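Local coordinates for mevalonate diphosphate decarboxylase (Legionella pneumophila, PDB 3LTO), which probably catalyses the ATP-dependent decarboxylation of mevalonate 5-diphosphate to isopentenyl diphosphate, a step in isoprenoid biosynthesis, at residues A[34-39]-A[176-181]; A[53-58]-A[74-79]; A[226-231]-A[291-296]. One frame throughout, in Å; residues are numbered along the deposited sequence.

Contact 1. Residues A[34-39]-A[176-181]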
loop_
_atom_site.group_PDB
_atom_site.type_symbol
_atom_site.label_atom_id
_atom_site.label_comp_id
_atom_site.label_asym_id
_atom_site.label_seq_id
_atom_site.Cartn_x
_atom_site.Cartn_y
_atom_site.Cartn_z
ATOM N N TYR A 34 2.971 -1.080 19.533
ATOM C CA TYR A 34 2.168 -1.851 20.468
ATOM C C TYR A 34 0.943 -0.995 20.769
ATOM O O TYR A 34 1.073 0.203 21.020
ATOM C CB TYR A 34 2.935 -2.099 21.763
ATOM C CG TYR A 34 2.171 -2.964 22.746
ATOM C CD1 TYR A 34 1.796 -4.264 22.412
ATOM C CD2 TYR A 34 1.802 -2.475 23.999
ATOM C CE1 TYR A 34 1.069 -5.054 23.295
ATOM C CE2 TYR A 34 1.072 -3.261 24.889
ATOM C CZ TYR A 34 0.711 -4.547 24.529
ATOM O OH TYR A 34 -0.021 -5.328 25.396
ATOM N N THR A 35 -0.240 -1.595 20.744
ATOM C CA THR A 35 -1.449 -0.832 21.015
ATOM C C THR A 35 -1.694 -0.765 22.524
ATOM O O THR A 35 -1.879 -1.785 23.176
ATOM C CB THR A 35 -2.665 -1.454 20.278
ATOM O OG1 THR A 35 -2.355 -1.593 18.882
ATOM C CG2 THR A 35 -3.889 -0.555 20.406
ATOM N N LEU A 36 -1.668 0.444 23.072
ATOM C CA LEU A 36 -1.875 0.651 24.502
ATOM C C LEU A 36 -3.363 0.821 24.787
ATOM O O LEU A 36 -3.852 1.930 25.010
ATOM C CB LEU A 36 -1.093 1.888 24.952
ATOM C CG LEU A 36 0.420 1.797 24.716
ATOM C CD1 LEU A 36 1.064 3.165 24.858
ATOM C CD2 LEU A 36 1.023 0.808 25.703
ATOM N N SER A 37 -4.073 -0.298 24.791
ATOM C CA SER A 37 -5.515 -0.312 25.003
ATOM C C SER A 37 -6.081 0.398 26.234
ATOM O O SER A 37 -7.269 0.702 26.276
ATOM C CB SER A 37 -6.010 -1.759 24.966
ATOM O OG SER A 37 -5.869 -2.279 23.653
ATOM N N ASN A 38 -5.248 0.678 27.227
ATOM C CA ASN A 38 -5.735 1.353 28.425
ATOM C C ASN A 38 -5.714 2.880 28.303
ATOM O O ASN A 38 -6.483 3.561 28.968
ATOM C CB ASN A 38 -4.925 0.897 29.639
ATOM C CG ASN A 38 -5.104 -0.587 29.926
ATOM O OD1 ASN A 38 -6.159 -1.020 30.392
ATOM N ND2 ASN A 38 -4.075 -1.377 29.631
ATOM N N LEU A 39 -4.839 3.413 27.458
ATOM C CA LEU A 39 -4.767 4.854 27.255
ATOM C C LEU A 39 -5.703 5.149 26.091
ATOM O O LEU A 39 -5.489 4.675 24.972
ATOM C CB LEU A 39 -3.332 5.282 26.928
ATOM C CG LEU A 39 -2.246 4.962 27.966
ATOM C CD1 LEU A 39 -0.892 5.469 27.464
ATOM C CD2 LEU A 39 -2.585 5.605 29.309
ATOM N N LEU A 176 1.279 -6.686 27.785
ATOM C CA LEU A 176 2.543 -6.206 28.320
ATOM C C LEU A 176 2.253 -5.183 29.405
ATOM O O LEU A 176 1.189 -4.571 29.414
ATOM C CB LEU A 176 3.366 -5.536 27.223
ATOM C CG LEU A 176 3.732 -6.378 26.004
ATOM C CD1 LEU A 176 4.393 -5.479 24.960
ATOM C CD2 LEU A 176 4.658 -7.527 26.418
ATOM N N LEU A 177 3.182 -5.013 30.336
ATOM C CA LEU A 177 3.003 -4.003 31.371
ATOM C C LEU A 177 3.693 -2.767 30.808
ATOM O O LEU A 177 4.864 -2.822 30.444
ATOM C CB LEU A 177 3.667 -4.424 32.684
ATOM C CG LEU A 177 3.666 -3.341 33.774
ATOM C CD1 LEU A 177 2.228 -2.947 34.122
ATOM C CD2 LEU A 177 4.400 -3.855 35.012
ATOM N N HIS A 178 2.967 -1.657 30.725
ATOM C CA HIS A 178 3.520 -0.417 30.176
ATOM C C HIS A 178 3.654 0.693 31.214
ATOM O O HIS A 178 2.663 1.119 31.809
ATOM C CB HIS A 178 2.641 0.058 29.008
ATOM C CG HIS A 178 2.903 1.470 28.570
ATOM N ND1 HIS A 178 4.145 1.916 28.174
ATOM C CD2 HIS A 178 2.064 2.523 28.416
ATOM C CE1 HIS A 178 4.060 3.178 27.792
ATOM N NE2 HIS A 178 2.806 3.569 27.929
ATOM N N GLN A 179 4.884 1.154 31.427
ATOM C CA GLN A 179 5.157 2.235 32.373
ATOM C C GLN A 179 5.883 3.375 31.665
ATOM O O GLN A 179 6.681 3.148 30.752
ATOM C CB GLN A 179 6.022 1.745 33.538
ATOM C CG GLN A 179 5.439 0.583 34.310
ATOM C CD GLN A 179 6.342 0.135 35.449
ATOM O OE1 GLN A 179 7.564 0.083 35.306
ATOM N NE2 GLN A 179 5.740 -0.202 36.583
ATOM N N VAL A 180 5.605 4.599 32.103
ATOM C CA VAL A 180 6.222 5.784 31.526
ATOM C C VAL A 180 6.934 6.623 32.582
ATOM O O VAL A 180 6.327 7.057 33.565
ATOM C CB VAL A 180 5.174 6.684 30.837
ATOM C CG1 VAL A 180 5.874 7.795 30.071
ATOM C CG2 VAL A 180 4.297 5.854 29.914
ATOM N N ILE A 181 8.227 6.837 32.380
ATOM C CA ILE A 181 8.996 7.660 33.295
ATOM C C ILE A 181 8.841 9.075 32.766
ATOM O O ILE A 181 9.386 9.428 31.719
ATOM C CB ILE A 181 10.476 7.264 33.298
ATOM C CG1 ILE A 181 10.616 5.843 33.845
ATOM C CG2 ILE A 181 11.280 8.259 34.135
ATOM C CD1 ILE A 181 11.926 5.176 33.499
#

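Contact 2. Residues A[53-58]-A[74-79]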
loop_
_atom_site.group_PDB
_atom_site.type_symbol
_atom_site.label_atom_id
_atom_site.label_comp_id
_atom_site.label_asym_id
_atom_site.label_seq_id
_atom_site.Cartn_x
_atom_site.Cartn_y
_atom_site.Cartn_z
ATOM N N ASP A 53 -17.125 23.903 11.755
ATOM C CA ASP A 53 -16.857 23.124 12.952
ATOM C C ASP A 53 -16.203 23.970 14.037
ATOM O O ASP A 53 -15.579 24.995 13.758
ATOM C CB ASP A 53 -15.936 21.957 12.614
ATOM C CG ASP A 53 -16.431 21.157 11.429
ATOM O OD1 ASP A 53 -17.629 20.806 11.412
ATOM O OD2 ASP A 53 -15.620 20.878 10.521
ATOM N N ILE A 54 -16.359 23.535 15.281
ATOM C CA ILE A 54 -15.751 24.220 16.411
ATOM C C ILE A 54 -15.102 23.152 17.268
ATOM O O ILE A 54 -15.707 22.110 17.525
ATOM C CB ILE A 54 -16.793 24.973 17.260
ATOM C CG1 ILE A 54 -17.412 26.114 16.446
ATOM C CG2 ILE A 54 -16.147 25.497 18.522
ATOM C CD1 ILE A 54 -18.449 26.902 17.214
ATOM N N TRP A 55 -13.871 23.405 17.697
ATOM C CA TRP A 55 -13.141 22.457 18.531
ATOM C C TRP A 55 -13.028 22.944 19.970
ATOM O O TRP A 55 -12.473 24.014 20.239
ATOM C CB TRP A 55 -11.742 22.216 17.968
ATOM C CG TRP A 55 -10.953 21.234 18.782
ATOM C CD1 TRP A 55 -11.318 19.962 19.103
ATOM C CD2 TRP A 55 -9.660 21.440 19.365
ATOM N NE1 TRP A 55 -10.334 19.359 19.848
ATOM C CE2 TRP A 55 -9.303 20.242 20.023
ATOM C CE3 TRP A 55 -8.767 22.520 19.396
ATOM C CZ2 TRP A 55 -8.093 20.090 20.703
ATOM C CZ3 TRP A 55 -7.560 22.366 20.076
ATOM C CH2 TRP A 55 -7.237 21.158 20.718
ATOM N N GLU A 56 -13.559 22.149 20.894
ATOM C CA GLU A 56 -13.515 22.492 22.303
ATOM C C GLU A 56 -12.983 21.319 23.096
ATOM O O GLU A 56 -13.745 20.474 23.557
ATOM C CB GLU A 56 -14.907 22.870 22.798
ATOM C CG GLU A 56 -15.000 23.130 24.292
ATOM C CD GLU A 56 -16.431 23.373 24.732
ATOM O OE1 GLU A 56 -17.326 22.705 24.175
ATOM O OE2 GLU A 56 -16.664 24.215 25.633
ATOM N N PRO A 57 -11.656 21.241 23.254
ATOM C CA PRO A 57 -11.070 20.136 24.014
ATOM C C PRO A 57 -11.594 20.188 25.456
ATOM O O PRO A 57 -11.886 21.266 25.976
ATOM C CB PRO A 57 -9.572 20.415 23.918
ATOM C CG PRO A 57 -9.525 21.925 23.893
ATOM C CD PRO A 57 -10.637 22.252 22.914
ATOM N N LEU A 58 -11.725 19.025 26.087
ATOM C CA LEU A 58 -12.234 18.948 27.452
ATOM C C LEU A 58 -11.306 18.146 28.349
ATOM O O LEU A 58 -10.533 17.309 27.867
ATOM C CB LEU A 58 -13.620 18.290 27.463
ATOM C CG LEU A 58 -14.747 18.883 26.606
ATOM C CD1 LEU A 58 -15.971 17.981 26.693
ATOM C CD2 LEU A 58 -15.084 20.296 27.076
ATOM N N LYS A 74 -6.073 23.496 13.927
ATOM C CA LYS A 74 -6.156 23.520 12.473
ATOM C C LYS A 74 -6.155 22.112 11.880
ATOM O O LYS A 74 -6.991 21.786 11.036
ATOM C CB LYS A 74 -4.984 24.308 11.896
ATOM C CG LYS A 74 -4.823 24.138 10.410
ATOM C CD LYS A 74 -3.509 24.719 9.942
ATOM C CE LYS A 74 -2.911 23.891 8.832
ATOM N NZ LYS A 74 -2.324 22.646 9.387
ATOM N N ARG A 75 -5.210 21.291 12.326
ATOM C CA ARG A 75 -5.089 19.921 11.843
ATOM C C ARG A 75 -6.314 19.083 12.184
ATOM O O ARG A 75 -6.808 18.331 11.351
ATOM C CB ARG A 75 -3.852 19.251 12.452
ATOM C CG ARG A 75 -2.529 19.918 12.121
ATOM C CD ARG A 75 -2.052 19.542 10.733
ATOM N NE ARG A 75 -1.816 18.105 10.604
ATOM C CZ ARG A 75 -1.369 17.520 9.495
ATOM N NH1 ARG A 75 -1.106 18.248 8.415
ATOM N NH2 ARG A 75 -1.185 16.207 9.464
ATOM N N PHE A 76 -6.798 19.217 13.416
ATOM C CA PHE A 76 -7.941 18.435 13.880
ATOM C C PHE A 76 -9.232 18.766 13.134
ATOM O O PHE A 76 -9.964 17.867 12.731
ATOM C CB PHE A 76 -8.131 18.633 15.394
ATOM C CG PHE A 76 -8.631 17.399 16.115
ATOM C CD1 PHE A 76 -7.961 16.182 15.988
ATOM C CD2 PHE A 76 -9.758 17.459 16.932
ATOM C CE1 PHE A 76 -8.404 15.043 16.664
ATOM C CE2 PHE A 76 -10.208 16.331 17.611
ATOM C CZ PHE A 76 -9.529 15.118 17.476
ATOM N N ILE A 77 -9.505 20.057 12.957
ATOM C CA ILE A 77 -10.696 20.491 12.248
ATOM C C ILE A 77 -10.580 20.109 10.765
ATOM O O ILE A 77 -11.521 19.561 10.181
ATOM C CB ILE A 77 -10.908 22.017 12.444
ATOM C CG1 ILE A 77 -11.422 22.267 13.871
ATOM C CG2 ILE A 77 -11.888 22.569 11.411
ATOM C CD1 ILE A 77 -11.570 23.738 14.258
ATOM N N ASP A 78 -9.428 20.373 10.156
ATOM C CA ASP A 78 -9.242 20.002 8.752
ATOM C C ASP A 78 -9.550 18.513 8.549
ATOM O O ASP A 78 -10.083 18.120 7.511
ATOM C CB ASP A 78 -7.805 20.268 8.287
ATOM C CG ASP A 78 -7.552 21.721 7.970
ATOM O OD1 ASP A 78 -8.535 22.487 7.852
ATOM O OD2 ASP A 78 -6.368 22.092 7.821
ATOM N N HIS A 79 -9.209 17.683 9.532
ATOM C CA HIS A 79 -9.466 16.257 9.396
ATOM C C HIS A 79 -10.962 15.984 9.390
ATOM O O HIS A 79 -11.426 15.085 8.689
ATOM C CB HIS A 79 -8.792 15.458 10.517
ATOM C CG HIS A 79 -8.885 13.976 10.330
ATOM N ND1 HIS A 79 -8.339 13.331 9.242
ATOM C CD2 HIS A 79 -9.487 13.018 11.072
ATOM C CE1 HIS A 79 -8.602 12.039 9.319
ATOM N NE2 HIS A 79 -9.298 11.822 10.421
#

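Contact 3. Residues A[226-231]-A[291-296]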
loop_
_atom_site.group_PDB
_atom_site.type_symbol
_atom_site.label_atom_id
_atom_site.label_comp_id
_atom_site.label_asym_id
_atom_site.label_seq_id
_atom_site.Cartn_x
_atom_site.Cartn_y
_atom_site.Cartn_z
ATOM N N LYS A 226 11.340 -15.415 20.385
ATOM C CA LYS A 226 11.085 -15.126 21.792
ATOM C C LYS A 226 12.403 -14.699 22.434
ATOM O O LYS A 226 12.775 -15.181 23.505
ATOM C CB LYS A 226 10.554 -16.372 22.506
ATOM C CG LYS A 226 9.258 -16.919 21.929
ATOM C CD LYS A 226 8.042 -16.169 22.448
ATOM C CE LYS A 226 7.666 -16.644 23.845
ATOM N NZ LYS A 226 6.450 -15.966 24.375
ATOM N N ASP A 227 13.115 -13.805 21.754
ATOM C CA ASP A 227 14.397 -13.299 22.230
ATOM C C ASP A 227 14.231 -11.865 22.748
ATOM O O ASP A 227 14.549 -10.895 22.054
ATOM C CB ASP A 227 15.411 -13.344 21.088
ATOM C CG ASP A 227 16.805 -12.954 21.524
ATOM O OD1 ASP A 227 16.984 -12.534 22.684
ATOM O OD2 ASP A 227 17.730 -13.060 20.697
ATOM N N TRP A 228 13.738 -11.752 23.980
ATOM C CA TRP A 228 13.482 -10.463 24.627
ATOM C C TRP A 228 14.714 -9.566 24.740
ATOM O O TRP A 228 14.614 -8.338 24.621
ATOM C CB TRP A 228 12.884 -10.709 26.016
ATOM C CG TRP A 228 12.261 -9.508 26.669
ATOM C CD1 TRP A 228 12.745 -8.816 27.742
ATOM C CD2 TRP A 228 11.009 -8.903 26.334
ATOM N NE1 TRP A 228 11.869 -7.821 28.099
ATOM C CE2 TRP A 228 10.795 -7.850 27.251
ATOM C CE3 TRP A 228 10.045 -9.147 25.347
ATOM C CZ2 TRP A 228 9.651 -7.038 27.212
ATOM C CZ3 TRP A 228 8.905 -8.339 25.308
ATOM C CH2 TRP A 228 8.721 -7.297 26.237
ATOM N N THR A 229 15.870 -10.180 24.973
ATOM C CA THR A 229 17.116 -9.441 25.095
ATOM C C THR A 229 17.423 -8.701 23.785
ATOM O O THR A 229 17.875 -7.547 23.806
ATOM C CB THR A 229 18.293 -10.393 25.448
ATOM O OG1 THR A 229 18.017 -11.064 26.684
ATOM C CG2 THR A 229 19.581 -9.615 25.598
ATOM N N SER A 230 17.178 -9.357 22.650
ATOM C CA SER A 230 17.423 -8.726 21.352
ATOM C C SER A 230 16.378 -7.653 21.035
ATOM O O SER A 230 16.688 -6.658 20.372
ATOM C CB SER A 230 17.435 -9.762 20.226
ATOM O OG SER A 230 18.660 -10.470 20.201
ATOM N N ILE A 231 15.143 -7.862 21.488
ATOM C CA ILE A 231 14.084 -6.883 21.262
ATOM C C ILE A 231 14.528 -5.611 21.994
ATOM O O ILE A 231 14.502 -4.508 21.434
ATOM C CB ILE A 231 12.719 -7.384 21.815
ATOM C CG1 ILE A 231 12.263 -8.603 21.008
ATOM C CG2 ILE A 231 11.661 -6.276 21.734
ATOM C CD1 ILE A 231 10.943 -9.200 21.449
ATOM N N LEU A 291 8.431 -1.303 28.752
ATOM C CA LEU A 291 7.511 -2.363 28.363
ATOM C C LEU A 291 8.033 -3.646 28.982
ATOM O O LEU A 291 9.194 -4.017 28.781
ATOM C CB LEU A 291 7.442 -2.499 26.838
ATOM C CG LEU A 291 6.670 -1.389 26.123
ATOM C CD1 LEU A 291 6.781 -1.568 24.618
ATOM C CD2 LEU A 291 5.210 -1.426 26.563
ATOM N N TYR A 292 7.175 -4.307 29.753
ATOM C CA TYR A 292 7.522 -5.546 30.442
ATOM C C TYR A 292 6.587 -6.652 29.996
ATOM O O TYR A 292 5.448 -6.389 29.621
ATOM C CB TYR A 292 7.349 -5.386 31.956
ATOM C CG TYR A 292 8.378 -4.536 32.662
ATOM C CD1 TYR A 292 9.606 -5.069 33.042
ATOM C CD2 TYR A 292 8.101 -3.212 32.995
ATOM C CE1 TYR A 292 10.533 -4.304 33.740
ATOM C CE2 TYR A 292 9.022 -2.438 33.697
ATOM C CZ TYR A 292 10.233 -2.990 34.066
ATOM O OH TYR A 292 11.142 -2.236 34.770
ATOM N N ARG A 293 7.074 -7.887 30.049
ATOM C CA ARG A 293 6.261 -9.042 29.697
ATOM C C ARG A 293 5.253 -9.260 30.825
ATOM O O ARG A 293 5.480 -8.831 31.955
ATOM C CB ARG A 293 7.134 -10.290 29.566
ATOM C CG ARG A 293 8.024 -10.321 28.347
ATOM C CD ARG A 293 8.729 -11.662 28.215
ATOM N NE ARG A 293 10.095 -11.611 28.723
ATOM C CZ ARG A 293 10.433 -11.756 29.995
ATOM N NH1 ARG A 293 9.504 -11.981 30.906
ATOM N NH2 ARG A 293 11.701 -11.645 30.357
ATOM N N SER A 294 4.144 -9.928 30.522
ATOM C CA SER A 294 3.126 -10.197 31.531
ATOM C C SER A 294 3.722 -10.999 32.683
ATOM O O SER A 294 3.229 -10.930 33.803
ATOM C CB SER A 294 1.959 -10.972 30.924
ATOM O OG SER A 294 2.398 -12.226 30.434
ATOM N N ASP A 295 4.789 -11.746 32.415
ATOM C CA ASP A 295 5.439 -12.539 33.462
ATOM C C ASP A 295 6.556 -11.777 34.183
ATOM O O ASP A 295 7.290 -12.357 34.979
ATOM C CB ASP A 295 6.021 -13.833 32.884
ATOM C CG ASP A 295 7.256 -13.591 32.039
ATOM O OD1 ASP A 295 7.130 -12.993 30.957
ATOM O OD2 ASP A 295 8.359 -13.994 32.462
ATOM N N GLN A 296 6.688 -10.485 33.910
ATOM C CA GLN A 296 7.728 -9.691 34.552
ATOM C C GLN A 296 7.182 -8.732 35.601
ATOM O O GLN A 296 7.888 -7.808 36.012
ATOM C CB GLN A 296 8.502 -8.875 33.516
ATOM C CG GLN A 296 9.465 -9.649 32.647
ATOM C CD GLN A 296 10.236 -8.724 31.716
ATOM O OE1 GLN A 296 9.643 -8.008 30.916
ATOM N NE2 GLN A 296 11.560 -8.730 31.829
#

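Contact 1. Residues A[34-39]-A[176-181]
With CG opposite the backbone N (chi1 -177°), the phenol of Tyr34 extends from strand 31-47 to Leu176, just ahead of strand 177-182; a similar rotation in His178 (chi1 166°) sends its imidazole back against Leu36. Each strand thus lends one ring to the other side, and leucines from the partner segment pack on each ring. Leu176 holds the tyrosine in two ways. Its backbone N donates to Tyr34 OH over 3.0 Å, almost straight at 173°, and its CD1 sits over the centre of the phenol, 3.7 Å from the ring centroid, in a CH-pi contact. Leu176 CG carries the packing on toward the hydroxyl end, 3.8 Å from Tyr34 CZ.

At the second pair the two side chains cross at about a right angle. Leu36 CD2 lies over one face of the imidazole, 3.4 Å from His178 CD2, again as a CH-pi contact, while the other branch, Leu36 CD1, reaches His178 NE2 at 3.6 Å. Leu39 CD1 arrives at the edge of the same ring, near its plane, 4.2 Å from His178 NE2; a type I turn from Leu36 to Leu39, closed by the bond from Leu39 N to Leu36 O, brings both leucines to the histidine. Beyond the two segments, the His178 ring lies nearly parallel to that of His289 and its ND1 makes a weak hydrogen bond to Leu290 O, while the Tyr34 ring also meets Trp158.

The segments belong to the N-terminal and C-terminal family regions, and the two chain segments, from different sheets, meet through side chains and one backbone N-H. One directional bond fixes the hydroxyl of Tyr34, and leucine methyl groups over the ring faces, with one at the imidazole edge, supply the rest, so the union is mainly apolar with a single polar pin.

Contact 2. Residues A[53-58]-A[74-79]
Ile77 and Trp55 carry most of this contact, with Phe76 next. From helix 71-87, Ile77 sends its CD1 to the root of the tryptophan, 4.0 Å from Trp55 CB, and thus packs beside the backbone of strand 54-55 rather than on the indole. Its other branch, Ile77 CG2, comes within 4.2 Å of Asp53 OD2.

Phe76, one residue back on the helix, meets the indole itself. The two rings form an offset edge-to-face pair, the phenyl edge directed to the indole face, with the Phe76 centroid 5.1 Å from that of the five-membered ring of Trp55 and the planes at 61°. The closest approach is Phe76 CD2 to Trp55 NE1, 3.5 Å. Within its own segment Trp55 has Pro57 CD lying over a ring face, 3.7 Å above the plane. The indole nitrogen is satisfied by Ser97 OG, and Asp53 OD1 binds Phe93 N, so strand 93-99 holds both polar ends and Lys84 of helix 71-87 adds a charge partner for Asp53.

Helix 71-87 here packs on the strand it follows, in a beta-alpha-beta crossover whose strands, 54-55 and 93-99, run parallel as neighbours in one sheet.

Contact 3. Residues A[226-231]-A[291-296]
Trp228, in the first turn of helix 228-247, packs its face against the side chain of Arg293 in the short turn that links strand 288-292 to helix 297-308. The arginine runs over one face of the indole. Its aliphatic part comes first: Arg293 CG stands 3.5 Å from the centroid of the six-membered ring of Trp228, a CH-pi contact almost on the ring normal. A bend at chi3 (-99°) then turns the chain so that Arg293 CZ comes above the five-membered ring, 4.4 Å from its centroid. This is a cation-pi contact, although the guanidinium is tilted, its plane 61° from that of the indole. Along the indole edge, near its plane, Leu291 O approaches Trp228 CZ2 to 3.4 Å.

The turn braces its own arginine. Gln296 OE1 accepts from Arg293 N at 2.7 Å, in the carbonyl plane and on a lone pair, with the N-H pointing nearly straight at it (171°). Arg293 NH1 forms a salt bridge with Asp295 OD1 at 2.6 Å, and NH2 forms another with Asp276. The charge over the ring is therefore shared with two carboxylates, which probably weakens its pull on the indole. On the helix side, Asp227 is the N-cap: its OD1 receives Ser230 N at 3.2 Å and its OD2 receives Ser230 OG at 2.8 Å.

Gly277 O accepts from both Trp228 NE1 and Gln296 NE2, joining the two segments through a third piece of chain. The indole also packs on Val279 of strand 279-281 and meets Tyr173 edge-to-face, while Ile231, one turn on, lies against helix 208-224.

Contacts 1 and 3 are neighbours, their centres 14 Å apart, and share the antiparallel sheet in which strands 177-182 and 288-292 lie side by side: Leu177 N probably donates to Tyr292 O at 2.7 Å, and His178 CB packs on Leu291 CD2 at 3.8 Å. Contact 2 belongs to the other sheet, which contact 1 reaches through strand 31-47. Its centre lies 26 Å from that of contact 1, whose chain loop encloses it, and 39 Å from contact 3, across the centre of the chain. Contact 1 lies where the two family regions meet; in GHMP relatives the substrate and nucleotide cleft lies between the corresponding domains.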